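Polyprenyl synthetase (Zymomonas mobilis subsp. mobilis, PDB 4KKM) probably condenses isopentenyl diphosphate with allylic diphosphates to build farnesyl or longer prenyl chains, as in other polyprenyl synthetases that need divalent metal ions. Local coordinates at residues 104-109 / 135-140. Numbering follows the deposited sequence.
Sequences SLIHDD and VLSGDA. With CA (calcium ion), chain D.
His107 reaches across to helix 131-150 and gives its NE2 proton to a backbone oxygen, Val135 O, that already takes the helical bond from Asp139 N. The segments 104-109 and 135-140 run nearly antiparallel, their axes at 155°, in the all-helical isoprenoid synthase fold. Val135 O lies in the ring plane, 2.8 Å from His107 NE2, and the N-H meets one of its lone pairs in the carbonyl plane. With CG anti to the carbonyl carbon (chi1 -77°), the ring swings across beside Gly138. His107 NE2 stands 3.6 Å from Gly138 CA, where a CB would clash. Asp139 OD1 approaches the ring edge, 3.1 Å from His107 CE1, with its carboxylate almost perpendicular to the ring. His107 ND1 is hydrogen-bonded to Asp139 OD2 of the second subunit, and this chain's Asp139 OD2 likewise to His107 ND1 there. A leucine in place of His107 would probably leave Val135 O without its second donor and the second subunit's Asp139 without its partner. Next in sequence, Asp108, from the aspartate-rich motif of this family, binds the calcium ion with Asp114. Ile106 packs on Ser137, whose OG bonds back to Ser133 O; Ile106 CD1 lies 3.7 Å from Ser137 OG.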
loop_
_atom_site.group_PDB
_atom_site.type_symbol
_atom_site.label_atom_id
_atom_site.label_comp_id
_atom_site.label_asym_id
_atom_site.label_seq_id
_atom_site.Cartn_x
_atom_site.Cartn_y
_atom_site.Cartn_z
ATOM N N SER B 104 8.174 -3.611 4.222
ATOM C CA SER B 104 8.223 -5.067 4.117
ATOM C C SER B 104 9.041 -5.691 5.243
ATOM O O SER B 104 8.704 -6.763 5.739
ATOM C CB SER B 104 8.776 -5.518 2.762
ATOM O OG SER B 104 10.192 -5.430 2.722
ATOM N N LEU B 105 10.116 -5.014 5.634
ATOM C CA LEU B 105 10.955 -5.468 6.744
ATOM C C LEU B 105 10.205 -5.358 8.066
ATOM O O LEU B 105 10.289 -6.244 8.916
ATOM C CB LEU B 105 12.234 -4.632 6.823
ATOM C CG LEU B 105 13.222 -4.706 5.652
ATOM C CD1 LEU B 105 14.336 -3.695 5.871
ATOM C CD2 LEU B 105 13.784 -6.123 5.491
ATOM N N ILE B 106 9.471 -4.264 8.237
ATOM C CA ILE B 106 8.690 -4.075 9.460
ATOM C C ILE B 106 7.697 -5.216 9.645
ATOM O O ILE B 106 7.610 -5.822 10.718
ATOM C CB ILE B 106 7.896 -2.756 9.441
ATOM C CG1 ILE B 106 8.827 -1.551 9.306
ATOM C CG2 ILE B 106 7.041 -2.632 10.712
ATOM C CD1 ILE B 106 8.055 -0.231 9.237
ATOM N N HIS B 107 6.954 -5.518 8.588
ATOM C CA HIS B 107 5.974 -6.590 8.664
ATOM C C HIS B 107 6.630 -7.976 8.746
ATOM O O HIS B 107 6.091 -8.883 9.373
ATOM C CB HIS B 107 4.978 -6.500 7.505
ATOM C CG HIS B 107 3.944 -5.423 7.687
ATOM N ND1 HIS B 107 2.861 -5.288 6.845
ATOM C CD2 HIS B 107 3.820 -4.457 8.625
ATOM C CE1 HIS B 107 2.118 -4.268 7.253
ATOM N NE2 HIS B 107 2.673 -3.750 8.333
ATOM N N ASP B 108 7.801 -8.129 8.136
ATOM C CA ASP B 108 8.501 -9.415 8.160
ATOM C C ASP B 108 9.099 -9.741 9.532
ATOM O O ASP B 108 9.211 -10.906 9.905
ATOM C CB ASP B 108 9.597 -9.453 7.091
ATOM C CG ASP B 108 10.202 -10.838 6.922
ATOM O OD1 ASP B 108 9.486 -11.747 6.447
ATOM O OD2 ASP B 108 11.391 -11.010 7.263
ATOM N N ASP B 109 9.491 -8.713 10.278
ATOM C CA ASP B 109 10.144 -8.915 11.568
ATOM C C ASP B 109 9.168 -9.317 12.671
ATOM O O ASP B 109 9.579 -9.873 13.687
ATOM C CB ASP B 109 10.916 -7.660 11.992
ATOM C CG ASP B 109 12.152 -7.416 11.139
ATOM O OD1 ASP B 109 12.698 -8.400 10.592
ATOM O OD2 ASP B 109 12.575 -6.245 11.018
ATOM N N VAL B 135 2.493 -3.017 12.736
ATOM C CA VAL B 135 1.497 -3.241 11.693
ATOM C C VAL B 135 1.156 -1.920 10.988
ATOM O O VAL B 135 1.235 -1.821 9.764
ATOM C CB VAL B 135 0.212 -3.875 12.263
ATOM C CG1 VAL B 135 -0.871 -3.952 11.189
ATOM C CG2 VAL B 135 0.511 -5.258 12.847
ATOM N N LEU B 136 0.807 -0.905 11.777
ATOM C CA LEU B 136 0.352 0.382 11.239
ATOM C C LEU B 136 1.448 1.185 10.545
ATOM O O LEU B 136 1.219 1.759 9.476
ATOM C CB LEU B 136 -0.297 1.228 12.342
ATOM C CG LEU B 136 -1.600 0.669 12.930
ATOM C CD1 LEU B 136 -2.204 1.640 13.939
ATOM C CD2 LEU B 136 -2.612 0.343 11.828
ATOM N N SER B 137 2.636 1.241 11.139
ATOM C CA SER B 137 3.727 1.990 10.513
ATOM C C SER B 137 4.074 1.401 9.147
ATOM O O SER B 137 4.353 2.134 8.192
ATOM C CB SER B 137 4.965 2.046 11.425
ATOM O OG SER B 137 5.452 0.743 11.729
ATOM N N GLY B 138 4.053 0.075 9.049
ATOM C CA GLY B 138 4.254 -0.568 7.758
ATOM C C GLY B 138 3.127 -0.219 6.795
ATOM O O GLY B 138 3.361 0.121 5.633
ATOM N N ASP B 139 1.894 -0.299 7.280
ATOM C CA ASP B 139 0.734 0.021 6.443
ATOM C C ASP B 139 0.813 1.447 5.883
ATOM O O ASP B 139 0.523 1.680 4.698
ATOM C CB ASP B 139 -0.577 -0.205 7.207
ATOM C CG ASP B 139 -0.901 -1.684 7.380
ATOM O OD1 ASP B 139 -0.295 -2.500 6.652
ATOM O OD2 ASP B 139 -1.760 -2.029 8.224
ATOM N N ALA B 140 1.229 2.390 6.725
ATOM C CA ALA B 140 1.294 3.794 6.320
ATOM C C ALA B 140 2.432 4.022 5.338
ATOM O O ALA B 140 2.326 4.852 4.429
ATOM C CB ALA B 140 1.469 4.695 7.551
HETATM CA CA CA D . 10.343 -14.034 6.476
#